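Local structure of DraIII (Deinococcus radiophilus, 4L0K) at residues T181-P186 with A191-F196; I159-L164 with E212-M217; L81-L86 with L92-L97; A50-D55 with K121-A126. The protein is a type II restriction endonuclease that cleaves double-stranded DNA at a specific sequence, probably with a beta-beta-alpha metal nuclease core of the His-Me finger kind. All coordinates share one frame; numbering follows the deposited sequence.

Contact 1. Residues T181-P186 with A191-F196; sequences TAHKTP and AENVGF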
loop_
_atom_site.group_PDB
_atom_site.type_symbol
_atom_site.label_atom_id
_atom_site.label_comp_id
_atom_site.label_asym_id
_atom_site.label_seq_id
_atom_site.Cartn_x
_atom_site.Cartn_y
_atom_site.Cartn_z
ATOM N N THR A 181 8.085 -0.490 11.114
ATOM C CA THR A 181 9.452 -0.051 10.950
ATOM C C THR A 181 9.586 0.720 9.651
ATOM O O THR A 181 9.109 0.287 8.614
ATOM C CB THR A 181 10.430 -1.245 10.968
ATOM O OG1 THR A 181 10.604 -1.692 12.317
ATOM C CG2 THR A 181 11.773 -0.835 10.418
ATOM N N ALA A 182 10.239 1.871 9.707
ATOM C CA ALA A 182 10.394 2.696 8.522
ATOM C C ALA A 182 11.833 2.724 8.035
ATOM O O ALA A 182 12.785 2.620 8.830
ATOM C CB ALA A 182 9.903 4.110 8.798
ATOM N N HIS A 183 11.956 2.874 6.720
ATOM C CA HIS A 183 13.211 3.128 6.034
ATOM C C HIS A 183 13.158 4.492 5.378
ATOM O O HIS A 183 12.392 4.709 4.439
ATOM C CB HIS A 183 13.461 2.041 4.990
ATOM C CG HIS A 183 13.641 0.688 5.594
ATOM N ND1 HIS A 183 12.579 -0.082 6.021
ATOM C CD2 HIS A 183 14.759 -0.003 5.911
ATOM C CE1 HIS A 183 13.034 -1.203 6.544
ATOM N NE2 HIS A 183 14.355 -1.183 6.489
ATOM N N LYS A 184 13.979 5.410 5.877
ATOM C CA LYS A 184 13.955 6.799 5.423
ATOM C C LYS A 184 14.275 6.901 3.939
ATOM O O LYS A 184 13.728 7.744 3.235
ATOM C CB LYS A 184 14.942 7.654 6.220
ATOM C CG LYS A 184 14.615 7.803 7.682
ATOM C CD LYS A 184 15.795 8.453 8.425
ATOM C CE LYS A 184 15.802 8.041 9.894
ATOM N NZ LYS A 184 16.969 8.637 10.614
ATOM N N THR A 185 15.192 6.058 3.483
ATOM C CA THR A 185 15.504 5.953 2.071
ATOM C C THR A 185 15.275 4.499 1.706
ATOM O O THR A 185 15.708 3.615 2.437
ATOM C CB THR A 185 16.960 6.367 1.781
ATOM O OG1 THR A 185 17.053 7.794 1.774
ATOM C CG2 THR A 185 17.426 5.833 0.428
ATOM N N PRO A 186 14.563 4.249 0.592
ATOM C CA PRO A 186 14.155 2.893 0.192
ATOM C C PRO A 186 15.332 1.920 0.130
ATOM O O PRO A 186 16.424 2.315 -0.277
ATOM C CB PRO A 186 13.607 3.093 -1.225
ATOM C CG PRO A 186 13.250 4.531 -1.313
ATOM C CD PRO A 186 14.160 5.271 -0.394
ATOM N N ALA A 191 21.415 1.166 10.737
ATOM C CA ALA A 191 20.985 1.931 11.904
ATOM C C ALA A 191 20.488 3.323 11.556
ATOM O O ALA A 191 19.484 3.777 12.101
ATOM C CB ALA A 191 22.105 2.037 12.923
ATOM N N GLU A 192 21.197 3.989 10.656
ATOM C CA GLU A 192 20.974 5.398 10.403
ATOM C C GLU A 192 19.657 5.586 9.670
ATOM O O GLU A 192 18.939 6.550 9.903
ATOM C CB GLU A 192 22.133 5.986 9.581
ATOM C CG GLU A 192 22.076 7.507 9.388
ATOM C CD GLU A 192 21.112 7.939 8.287
ATOM O OE1 GLU A 192 21.109 7.298 7.211
ATOM O OE2 GLU A 192 20.346 8.908 8.500
ATOM N N ASN A 193 19.351 4.639 8.797
ATOM C CA ASN A 193 18.221 4.757 7.898
ATOM C C ASN A 193 16.885 4.326 8.502
ATOM O O ASN A 193 15.843 4.529 7.879
ATOM C CB ASN A 193 18.492 3.956 6.621
ATOM C CG ASN A 193 17.547 4.323 5.489
ATOM O OD1 ASN A 193 17.320 5.502 5.215
ATOM N ND2 ASN A 193 16.964 3.310 4.847
ATOM N N VAL A 194 16.887 3.730 9.697
ATOM C CA VAL A 194 15.625 3.161 10.196
ATOM C C VAL A 194 14.982 3.909 11.348
ATOM O O VAL A 194 15.651 4.635 12.083
ATOM C CB VAL A 194 15.727 1.662 10.566
ATOM C CG1 VAL A 194 15.968 0.836 9.311
ATOM C CG2 VAL A 194 16.813 1.430 11.641
ATOM N N GLY A 195 13.673 3.718 11.490
ATOM C CA GLY A 195 12.970 4.257 12.639
ATOM C C GLY A 195 11.576 3.685 12.751
ATOM O O GLY A 195 11.316 2.619 12.230
ATOM N N PHE A 196 10.672 4.397 13.408
ATOM C CA PHE A 196 9.282 3.963 13.462
ATOM C C PHE A 196 8.369 4.929 12.705
ATOM O O PHE A 196 8.660 6.143 12.596
ATOM C CB PHE A 196 8.820 3.812 14.916
ATOM C CG PHE A 196 9.588 2.766 15.700
ATOM C CD1 PHE A 196 9.712 1.477 15.228
ATOM C CD2 PHE A 196 10.170 3.088 16.911
ATOM C CE1 PHE A 196 10.413 0.523 15.941
ATOM C CE2 PHE A 196 10.880 2.138 17.647
ATOM C CZ PHE A 196 11.005 0.850 17.148
HETATM O O HOH W 1 15.751 7.561 13.159
#
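Asn193 turns its carboxamide across the turn end of a beta hairpin and pairs with both backbone groups of Thr185. With CG anti to the backbone N (chi1 -164°), the amide reaches the backbone of Thr185, just past the end of the partner strand: OD1 receives Thr185 N at 2.8 Å on an in-plane lone pair, and ND2 donates to Thr185 O at 2.7 Å, with the acceptor close to the amide plane. ND2 also serves Leu188 O within the connecting turn, so the amide's rotation is fixed. Replacing this asparagine by alanine removes both bonds and would probably leave the N-H and C=O of Thr185 without these partners. The His183 ring stands with its edge toward Asn193 ND2, ring and amide planes 55° apart. Val194 points the same way as His183 and lies alongside it, Val194 CG1 3.7 Å from His183 CD2; His183 NE2 bonds to His189 ND1. Lys184, extended beyond CG, delivers NZ to Glu192 O at 3.0 Å, nearly head-on to the carbonyl; its salt bridge with Glu192 OE2 is long, and a water links NZ to Val194 O. In the backbone, Ala182 and Gly195 form an antiparallel hydrogen-bonded pair, the shorter, straighter bond running from Ala182 N to Gly195 O (2.8 Å, 176°), while Lys184 N meets Asn193 O at 2.9 Å. Strands 179-183 and 194-198, followed by helix 199-205, are consistent with the family's beta-beta-alpha motif, and helix 112-126 packs on the hairpin through Leu122 and Leu125, which meet Phe196.

Contact 2. Residues I159-L164 with E212-M217; sequences ICKLPL and EFYLWM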
loop_
_atom_site.group_PDB
_atom_site.type_symbol
_atom_site.label_atom_id
_atom_site.label_comp_id
_atom_site.label_asym_id
_atom_site.label_seq_id
_atom_site.Cartn_x
_atom_site.Cartn_y
_atom_site.Cartn_z
ATOM N N ILE A 159 7.975 9.840 9.171
ATOM C CA ILE A 159 7.217 10.602 8.176
ATOM C C ILE A 159 6.325 11.720 8.779
ATOM O O ILE A 159 6.611 12.867 8.505
ATOM C CB ILE A 159 6.347 9.682 7.287
ATOM C CG1 ILE A 159 7.218 8.666 6.549
ATOM C CG2 ILE A 159 5.524 10.512 6.318
ATOM C CD1 ILE A 159 7.111 7.269 7.087
ATOM N N CYS A 160 5.273 11.354 9.552
ATOM C CA CYS A 160 4.322 12.254 10.304
ATOM C C CYS A 160 5.115 13.386 11.082
ATOM O O CYS A 160 4.729 14.546 11.097
ATOM C CB CYS A 160 3.263 11.431 11.241
ATOM S SG CYS A 160 3.127 9.382 10.921
ATOM N N LYS A 161 6.249 13.022 11.686
ATOM C CA LYS A 161 6.928 13.784 12.754
ATOM C C LYS A 161 6.126 13.912 14.051
ATOM O O LYS A 161 6.508 14.679 14.941
ATOM C CB LYS A 161 7.445 15.173 12.328
ATOM C CG LYS A 161 8.293 15.196 11.080
ATOM C CD LYS A 161 9.427 14.190 11.089
ATOM C CE LYS A 161 10.297 14.405 9.829
ATOM N NZ LYS A 161 11.215 13.290 9.466
ATOM N N LEU A 162 5.023 13.170 14.149
ATOM C CA LEU A 162 4.217 13.093 15.368
ATOM C C LEU A 162 4.870 12.188 16.401
ATOM O O LEU A 162 5.395 11.136 16.050
ATOM C CB LEU A 162 2.816 12.554 15.056
ATOM C CG LEU A 162 1.780 13.557 14.564
ATOM C CD1 LEU A 162 0.462 12.859 14.334
ATOM C CD2 LEU A 162 1.632 14.658 15.597
ATOM N N PRO A 163 4.850 12.602 17.680
ATOM C CA PRO A 163 5.361 11.779 18.790
ATOM C C PRO A 163 4.634 10.443 18.877
ATOM O O PRO A 163 3.407 10.428 18.836
ATOM C CB PRO A 163 5.031 12.623 20.038
ATOM C CG PRO A 163 4.966 14.016 19.542
ATOM C CD PRO A 163 4.414 13.935 18.136
ATOM N N LEU A 164 5.368 9.340 18.984
ATOM C CA LEU A 164 4.730 8.034 19.107
ATOM C C LEU A 164 4.634 7.624 20.577
ATOM O O LEU A 164 5.454 8.040 21.407
ATOM C CB LEU A 164 5.487 6.974 18.301
ATOM C CG LEU A 164 5.611 7.298 16.811
ATOM C CD1 LEU A 164 6.424 6.240 16.107
ATOM C CD2 LEU A 164 4.224 7.447 16.182
ATOM N N GLU A 212 12.192 13.106 -1.187
ATOM C CA GLU A 212 11.345 13.038 -2.395
ATOM C C GLU A 212 9.874 13.108 -2.017
ATOM O O GLU A 212 9.073 13.702 -2.728
ATOM C CB GLU A 212 11.600 11.763 -3.211
ATOM C CG GLU A 212 12.937 11.728 -3.954
ATOM C CD GLU A 212 13.440 10.303 -4.167
ATOM O OE1 GLU A 212 14.621 10.139 -4.523
ATOM O OE2 GLU A 212 12.661 9.344 -3.965
ATOM N N PHE A 213 9.515 12.491 -0.892
ATOM C CA PHE A 213 8.111 12.407 -0.490
ATOM C C PHE A 213 7.604 13.811 -0.130
ATOM O O PHE A 213 6.487 14.194 -0.499
ATOM C CB PHE A 213 7.966 11.457 0.710
ATOM C CG PHE A 213 6.536 11.057 1.031
ATOM C CD1 PHE A 213 5.543 11.085 0.059
ATOM C CD2 PHE A 213 6.196 10.640 2.312
ATOM C CE1 PHE A 213 4.239 10.712 0.355
ATOM C CE2 PHE A 213 4.890 10.253 2.615
ATOM C CZ PHE A 213 3.908 10.293 1.633
ATOM N N TYR A 214 8.445 14.567 0.587
ATOM C CA TYR A 214 8.100 15.914 1.069
ATOM C C TYR A 214 8.054 16.856 -0.107
ATOM O O TYR A 214 7.148 17.674 -0.215
ATOM C CB TYR A 214 9.133 16.419 2.080
ATOM C CG TYR A 214 9.216 15.606 3.351
ATOM C CD1 TYR A 214 8.090 14.982 3.871
ATOM C CD2 TYR A 214 10.416 15.461 4.031
ATOM C CE1 TYR A 214 8.149 14.242 5.026
ATOM C CE2 TYR A 214 10.480 14.722 5.199
ATOM C CZ TYR A 214 9.336 14.112 5.684
ATOM O OH TYR A 214 9.378 13.365 6.830
ATOM N N LEU A 215 9.034 16.711 -1.002
ATOM C CA LEU A 215 9.068 17.493 -2.227
ATOM C C LEU A 215 7.768 17.253 -3.036
ATOM O O LEU A 215 7.106 18.200 -3.481
ATOM C CB LEU A 215 10.335 17.153 -3.024
ATOM C CG LEU A 215 10.458 17.815 -4.399
ATOM C CD1 LEU A 215 10.662 19.323 -4.262
ATOM C CD2 LEU A 215 11.566 17.182 -5.240
ATOM N N TRP A 216 7.397 15.979 -3.169
ATOM C CA TRP A 216 6.144 15.563 -3.805
ATOM C C TRP A 216 4.925 16.236 -3.194
ATOM O O TRP A 216 4.099 16.786 -3.924
ATOM C CB TRP A 216 5.955 14.045 -3.699
ATOM C CG TRP A 216 4.702 13.568 -4.314
ATOM C CD1 TRP A 216 4.453 13.425 -5.653
ATOM C CD2 TRP A 216 3.517 13.139 -3.642
ATOM N NE1 TRP A 216 3.188 12.942 -5.855
ATOM C CE2 TRP A 216 2.585 12.759 -4.643
ATOM C CE3 TRP A 216 3.150 13.031 -2.300
ATOM C CZ2 TRP A 216 1.308 12.294 -4.339
ATOM C CZ3 TRP A 216 1.881 12.553 -1.996
ATOM C CH2 TRP A 216 0.975 12.191 -3.012
ATOM N N MET A 217 4.804 16.172 -1.866
ATOM C CA MET A 217 3.670 16.807 -1.203
ATOM C C MET A 217 3.647 18.291 -1.562
ATOM O O MET A 217 2.604 18.841 -1.889
ATOM C CB MET A 217 3.759 16.691 0.317
ATOM C CG MET A 217 3.763 15.286 0.854
ATOM S SD MET A 217 3.869 15.316 2.657
ATOM C CE MET A 217 4.133 13.577 3.050
#
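Ile159 lays its CG2 methyl against the edge of the Phe213 ring, 3.8 Å from Phe213 CE2 and close to the ring plane, the two side chains crossing at about a right angle. CG2 stands anti to the backbone N of Ile159, which turns this branch to the helix. One face of the same ring is taken by Met217 CE, 3.4 Å above the plane and offset toward the rim, so the ring has the loop at its edge and its own helix over one face. Beside this apolar patch, the Tyr214 hydroxyl comes to the loop backbone: OH lies 3.3 Å from Ile159 O, which sits at the ring's edge. Lys161 NZ approaches that hydroxyl at 3.2 Å in a weak bond, but its stronger partner is Glu158 O. Cys160, between the two contacting residues, is modelled as bonded to both Cys157 and Cys201; two disulfides on one sulfur are chemically doubtful. Cys160 O receives Arg223 of the second subunit, and Trp216 meets Phe200 of that subunit edge-to-face. Ile159 touches Cys201 and Gln205 of helix 199-205 and Ala197 of strand 194-198, while Phe213 of helix 210-226 reaches Ala204 on the same helix 199-205.

Contact 3. Residues L81-L86 with L92-L97; sequences LDDDIL and LDMQSL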
loop_
_atom_site.group_PDB
_atom_site.type_symbol
_atom_site.label_atom_id
_atom_site.label_comp_id
_atom_site.label_asym_id
_atom_site.label_seq_id
_atom_site.Cartn_x
_atom_site.Cartn_y
_atom_site.Cartn_z
ATOM N N LEU A 81 22.480 -14.306 0.393
ATOM C CA LEU A 81 23.349 -15.378 -0.106
ATOM C C LEU A 81 22.996 -15.792 -1.536
ATOM O O LEU A 81 21.823 -15.759 -1.934
ATOM C CB LEU A 81 23.296 -16.574 0.838
ATOM C CG LEU A 81 23.713 -16.222 2.269
ATOM C CD1 LEU A 81 23.426 -17.360 3.244
ATOM C CD2 LEU A 81 25.183 -15.831 2.335
ATOM N N ASP A 82 24.013 -16.154 -2.318
ATOM C CA ASP A 82 23.807 -16.536 -3.723
ATOM C C ASP A 82 23.063 -17.870 -3.839
ATOM O O ASP A 82 23.083 -18.666 -2.896
ATOM C CB ASP A 82 25.135 -16.599 -4.495
ATOM C CG ASP A 82 25.952 -17.835 -4.165
ATOM O OD1 ASP A 82 25.523 -18.956 -4.527
ATOM O OD2 ASP A 82 27.040 -17.685 -3.562
ATOM N N ASP A 83 22.425 -18.095 -4.992
ATOM C CA ASP A 83 21.673 -19.325 -5.270
ATOM C C ASP A 83 22.396 -20.655 -4.933
ATOM O O ASP A 83 21.761 -21.586 -4.437
ATOM C CB ASP A 83 21.204 -19.354 -6.729
ATOM C CG ASP A 83 20.215 -18.244 -7.055
ATOM O OD1 ASP A 83 19.931 -18.025 -8.253
ATOM O OD2 ASP A 83 19.723 -17.583 -6.116
ATOM N N ASP A 84 23.704 -20.751 -5.185
ATOM C CA ASP A 84 24.425 -22.012 -4.949
ATOM C C ASP A 84 24.487 -22.328 -3.465
ATOM O O ASP A 84 24.344 -23.487 -3.061
ATOM C CB ASP A 84 25.857 -21.979 -5.505
ATOM C CG ASP A 84 25.931 -21.433 -6.922
ATOM O OD1 ASP A 84 25.103 -21.856 -7.755
ATOM O OD2 ASP A 84 26.811 -20.572 -7.195
ATOM N N ILE A 85 24.723 -21.294 -2.657
ATOM C CA ILE A 85 24.789 -21.460 -1.206
ATOM C C ILE A 85 23.403 -21.735 -0.606
ATOM O O ILE A 85 23.265 -22.522 0.337
ATOM C CB ILE A 85 25.473 -20.247 -0.527
ATOM C CG1 ILE A 85 26.976 -20.273 -0.816
ATOM C CG2 ILE A 85 25.211 -20.237 0.984
ATOM C CD1 ILE A 85 27.723 -19.064 -0.323
ATOM N N LEU A 86 22.380 -21.094 -1.163
ATOM C CA LEU A 86 21.009 -21.361 -0.743
ATOM C C LEU A 86 20.647 -22.832 -1.005
ATOM O O LEU A 86 20.198 -23.540 -0.098
ATOM C CB LEU A 86 20.019 -20.410 -1.438
ATOM C CG LEU A 86 20.111 -18.930 -1.035
ATOM C CD1 LEU A 86 19.061 -18.114 -1.713
ATOM C CD2 LEU A 86 20.029 -18.749 0.469
ATOM N N LEU A 92 17.331 -24.453 -0.708
ATOM C CA LEU A 92 16.410 -23.484 -1.267
ATOM C C LEU A 92 16.725 -23.419 -2.752
ATOM O O LEU A 92 17.789 -22.933 -3.148
ATOM C CB LEU A 92 16.670 -22.113 -0.635
ATOM C CG LEU A 92 15.531 -21.131 -0.335
ATOM C CD1 LEU A 92 14.392 -21.288 -1.334
ATOM C CD2 LEU A 92 15.060 -21.295 1.105
ATOM N N ASP A 93 15.831 -23.936 -3.581
ATOM C CA ASP A 93 16.051 -23.860 -5.020
ATOM C C ASP A 93 15.396 -22.599 -5.578
ATOM O O ASP A 93 14.214 -22.601 -5.935
ATOM C CB ASP A 93 15.548 -25.122 -5.732
ATOM C CG ASP A 93 15.614 -25.007 -7.251
ATOM O OD1 ASP A 93 16.417 -24.200 -7.772
ATOM O OD2 ASP A 93 14.851 -25.731 -7.925
ATOM N N MET A 94 16.180 -21.527 -5.645
ATOM C CA MET A 94 15.677 -20.230 -6.068
ATOM C C MET A 94 15.151 -20.283 -7.490
ATOM O O MET A 94 14.231 -19.546 -7.845
ATOM C CB MET A 94 16.771 -19.164 -5.945
ATOM C CG MET A 94 17.188 -18.864 -4.518
ATOM S SD MET A 94 15.949 -17.970 -3.560
ATOM C CE MET A 94 15.813 -16.463 -4.518
ATOM N N GLN A 95 15.735 -21.160 -8.300
ATOM C CA GLN A 95 15.298 -21.329 -9.682
ATOM C C GLN A 95 13.911 -21.950 -9.785
ATOM O O GLN A 95 13.249 -21.814 -10.814
ATOM C CB GLN A 95 16.311 -22.146 -10.483
ATOM C CG GLN A 95 17.493 -21.334 -10.934
ATOM C CD GLN A 95 18.609 -22.189 -11.478
ATOM O OE1 GLN A 95 18.468 -22.822 -12.524
ATOM N NE2 GLN A 95 19.732 -22.219 -10.764
ATOM N N SER A 96 13.465 -22.617 -8.723
ATOM C CA SER A 96 12.103 -23.143 -8.691
ATOM C C SER A 96 11.090 -22.004 -8.538
ATOM O O SER A 96 10.125 -21.914 -9.302
ATOM C CB SER A 96 11.932 -24.189 -7.580
ATOM O OG SER A 96 11.685 -23.596 -6.318
ATOM N N LEU A 97 11.328 -21.130 -7.560
ATOM C CA LEU A 97 10.441 -20.001 -7.279
ATOM C C LEU A 97 10.279 -19.126 -8.513
ATOM O O LEU A 97 11.185 -19.050 -9.335
ATOM C CB LEU A 97 10.996 -19.165 -6.123
ATOM C CG LEU A 97 11.487 -19.949 -4.895
ATOM C CD1 LEU A 97 12.004 -19.016 -3.810
ATOM C CD2 LEU A 97 10.403 -20.870 -4.336
#
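Asp83 OD2 is held by a salt bridge to Arg106 while pressed against the Met94 side chain, 3.3 Å from its CG; OD1 of the same carboxylate pairs with Arg102. The acid and the methionine cross at about a right angle, so the carboxylate brushes the CB and CG methylenes of Met94. Two bends in the Met94 chain (chi2 -71°, chi3 -61°) fold the thioether back, and Leu86 CD1 fits against it, 3.5 Å from Met94 CG and 3.6 Å from SD. Nearer its backbone, Leu86 CB meets Leu92 CB at 3.8 Å, though the end of the Leu92 side chain leads off elsewhere. The backbone adds one bond: Leu92 N donates to Leu86 O at 3.1 Å, well above the carbonyl plane and bent to 140° at the hydrogen, where the chain turns back after helix 83-89. Each segment also has its own cap or turn. Asp82 is the N-cap of the helix, its OD1 accepting Ile85 N at 3.1 Å from above the carboxylate plane, and Asp93 O receives both the N and OG of Ser96, the latter at 2.7 Å. The contact ties helix 83-89 to the link leading into helix 99-107, whose Arg102 and Arg106 pair with the Asp83 carboxylate. Asp83 lies in the first turn of its helix, beside backbone N-H groups and two guanidinium groups, a setting likely to favour its ionised form, while the buried Leu86 and Met94 form an apolar patch beside it.

Contact 4. Residues A50-D55 with K121-A126; sequences AKIVRD and KLTWLA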
loop_
_atom_site.group_PDB
_atom_site.type_symbol
_atom_site.label_atom_id
_atom_site.label_comp_id
_atom_site.label_asym_id
_atom_site.label_seq_id
_atom_site.Cartn_x
_atom_site.Cartn_y
_atom_site.Cartn_z
ATOM N N ALA A 50 10.219 -8.915 20.431
ATOM C CA ALA A 50 10.177 -9.887 19.327
ATOM C C ALA A 50 9.946 -9.203 17.982
ATOM O O ALA A 50 10.528 -9.600 16.978
ATOM C CB ALA A 50 9.130 -10.977 19.569
ATOM N N LYS A 51 9.107 -8.171 17.964
ATOM C CA LYS A 51 8.881 -7.433 16.723
ATOM C C LYS A 51 10.135 -6.680 16.275
ATOM O O LYS A 51 10.433 -6.630 15.089
ATOM C CB LYS A 51 7.667 -6.498 16.816
ATOM C CG LYS A 51 6.336 -7.186 16.477
ATOM C CD LYS A 51 5.162 -6.206 16.452
ATOM C CE LYS A 51 4.274 -6.338 17.686
ATOM N NZ LYS A 51 3.260 -7.420 17.526
ATOM N N ILE A 52 10.871 -6.107 17.223
ATOM C CA ILE A 52 12.164 -5.489 16.898
ATOM C C ILE A 52 13.135 -6.516 16.277
ATOM O O ILE A 52 13.669 -6.290 15.183
ATOM C CB ILE A 52 12.808 -4.790 18.124
ATOM C CG1 ILE A 52 12.080 -3.474 18.392
ATOM C CG2 ILE A 52 14.305 -4.550 17.889
ATOM C CD1 ILE A 52 12.351 -2.873 19.756
ATOM N N VAL A 53 13.345 -7.646 16.952
ATOM C CA VAL A 53 14.168 -8.702 16.343
ATOM C C VAL A 53 13.693 -9.098 14.930
ATOM O O VAL A 53 14.474 -9.057 13.988
ATOM C CB VAL A 53 14.307 -9.964 17.243
ATOM C CG1 VAL A 53 14.949 -11.115 16.463
ATOM C CG2 VAL A 53 15.121 -9.640 18.473
ATOM N N ARG A 54 12.414 -9.437 14.783
ATOM C CA ARG A 54 11.855 -9.806 13.465
ATOM C C ARG A 54 12.060 -8.746 12.369
ATOM O O ARG A 54 12.534 -9.060 11.279
ATOM C CB ARG A 54 10.370 -10.157 13.594
ATOM C CG ARG A 54 9.656 -10.474 12.278
ATOM C CD ARG A 54 8.704 -9.340 11.871
ATOM N NE ARG A 54 7.389 -9.487 12.483
ATOM C CZ ARG A 54 6.533 -8.491 12.719
ATOM N NH1 ARG A 54 6.826 -7.223 12.420
ATOM N NH2 ARG A 54 5.368 -8.775 13.279
ATOM N N ASP A 55 11.699 -7.495 12.655
ATOM C CA ASP A 55 11.860 -6.421 11.672
ATOM C C ASP A 55 13.326 -6.173 11.355
ATOM O O ASP A 55 13.659 -5.818 10.240
ATOM C CB ASP A 55 11.208 -5.109 12.140
ATOM C CG ASP A 55 9.706 -5.180 12.146
ATOM O OD1 ASP A 55 9.176 -6.215 11.688
ATOM O OD2 ASP A 55 9.057 -4.196 12.575
ATOM N N LYS A 121 19.293 0.085 16.936
ATOM C CA LYS A 121 18.736 1.410 16.703
ATOM C C LYS A 121 17.299 1.460 17.161
ATOM O O LYS A 121 16.890 2.372 17.861
ATOM C CB LYS A 121 18.800 1.753 15.219
ATOM C CG LYS A 121 18.122 3.067 14.877
ATOM C CD LYS A 121 18.807 4.259 15.546
ATOM C CE LYS A 121 18.108 5.555 15.172
ATOM N NZ LYS A 121 18.085 5.769 13.692
ATOM N N LEU A 122 16.545 0.452 16.750
ATOM C CA LEU A 122 15.132 0.351 17.046
ATOM C C LEU A 122 14.875 0.198 18.546
ATOM O O LEU A 122 13.885 0.732 19.063
ATOM C CB LEU A 122 14.549 -0.834 16.273
ATOM C CG LEU A 122 13.743 -0.551 15.010
ATOM C CD1 LEU A 122 13.972 0.849 14.453
ATOM C CD2 LEU A 122 14.014 -1.600 13.959
ATOM N N THR A 123 15.752 -0.528 19.246
ATOM C CA THR A 123 15.646 -0.594 20.711
ATOM C C THR A 123 15.889 0.780 21.354
ATOM O O THR A 123 15.212 1.194 22.330
ATOM C CB THR A 123 16.653 -1.604 21.312
ATOM O OG1 THR A 123 16.567 -2.844 20.603
ATOM C CG2 THR A 123 16.356 -1.835 22.787
ATOM N N TRP A 124 16.877 1.477 20.811
ATOM C CA TRP A 124 17.207 2.813 21.292
ATOM C C TRP A 124 16.013 3.772 21.100
ATOM O O TRP A 124 15.674 4.547 22.003
ATOM C CB TRP A 124 18.465 3.317 20.580
ATOM C CG TRP A 124 18.920 4.709 20.956
ATOM C CD1 TRP A 124 19.642 5.070 22.065
ATOM C CD2 TRP A 124 18.723 5.913 20.196
ATOM N NE1 TRP A 124 19.890 6.418 22.048
ATOM C CE2 TRP A 124 19.341 6.963 20.917
ATOM C CE3 TRP A 124 18.076 6.206 18.985
ATOM C CZ2 TRP A 124 19.321 8.297 20.471
ATOM C CZ3 TRP A 124 18.065 7.532 18.529
ATOM C CH2 TRP A 124 18.689 8.561 19.277
ATOM N N LEU A 125 15.370 3.697 19.934
ATOM C CA LEU A 125 14.199 4.531 19.649
ATOM C C LEU A 125 13.104 4.161 20.622
ATOM O O LEU A 125 12.394 5.035 21.132
ATOM C CB LEU A 125 13.666 4.279 18.232
ATOM C CG LEU A 125 13.965 5.219 17.069
ATOM C CD1 LEU A 125 14.887 6.368 17.474
ATOM C CD2 LEU A 125 14.502 4.421 15.871
ATOM N N ALA A 126 12.958 2.855 20.861
ATOM C CA ALA A 126 11.825 2.354 21.650
ATOM C C ALA A 126 11.867 2.872 23.091
ATOM O O ALA A 126 10.836 3.242 23.659
ATOM C CB ALA A 126 11.745 0.827 21.611
#
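Ile52 faces helix 112-126 with both of its branches. CG2 lies 4.1 Å from Leu122 CB and 3.9 Å from Thr123 OG1, a van der Waals approach, while CD1 rests over the backbone, 4.0 Å from Leu122 O, and reaches Ala126 CB at 4.2 Å. An extended chi2 (165°) carries CD1 onward to Ala126, one turn beyond Leu122. The isoleucine and Leu122 slide past each other in opposite directions; Thr123 crosses Ile52 at about a right angle. A valine in place of Ile52 would probably lose the CD1 contact with Ala126 and the Leu122 carbonyl, opening a gap between the helices. Helices 46-57 and 112-126 form an antiparallel pair in the largely helical part of the fold, their local axes 10.1 Å apart at 147°, and the buried methyls of Ile52 meet the second helix by van der Waals contact. The Thr123 hydroxyl is tied to Ala119 O one turn back in its own helix, and its side chain also touches Leu38 and Leu143. One turn on from Ile52, Asp55 points the same way but stays short of contact: its OD1 takes Arg54 NH1 at 2.7 Å, straight to 161° and near the guanidinium plane, and its OD2 bonds to Thr181 OG1 on strand 179-183. On the far helix, Lys121 NZ bonds to Ala191 O and Val194 O, and Trp124 NE1 bonds to Gly148 O, just after helix 137-147.

How the contacts relate
Contacts 4 and 3 come first along the chain, contact 3 lying within the span that contact 4 brackets; contact 1 follows, inside the span bracketed by contact 2. Contacts 1 and 4 form the centre, 12 Å between centres, where hairpin 179-198 rests on helices 46-57 and 112-126. Contact 2 also touches contact 1, Phe196 CB packing on Leu164 CD1 at 3.6 Å, and extends the core toward helix 210-226 and the second subunit. Contact 3 stands apart, its nearest atoms about 16 Å from contact 4 and about 17 Å from contact 1. The presumed nuclease core is thus continuous with the dimer contact, while helices 83-89 and 99-107 form a peripheral lobe.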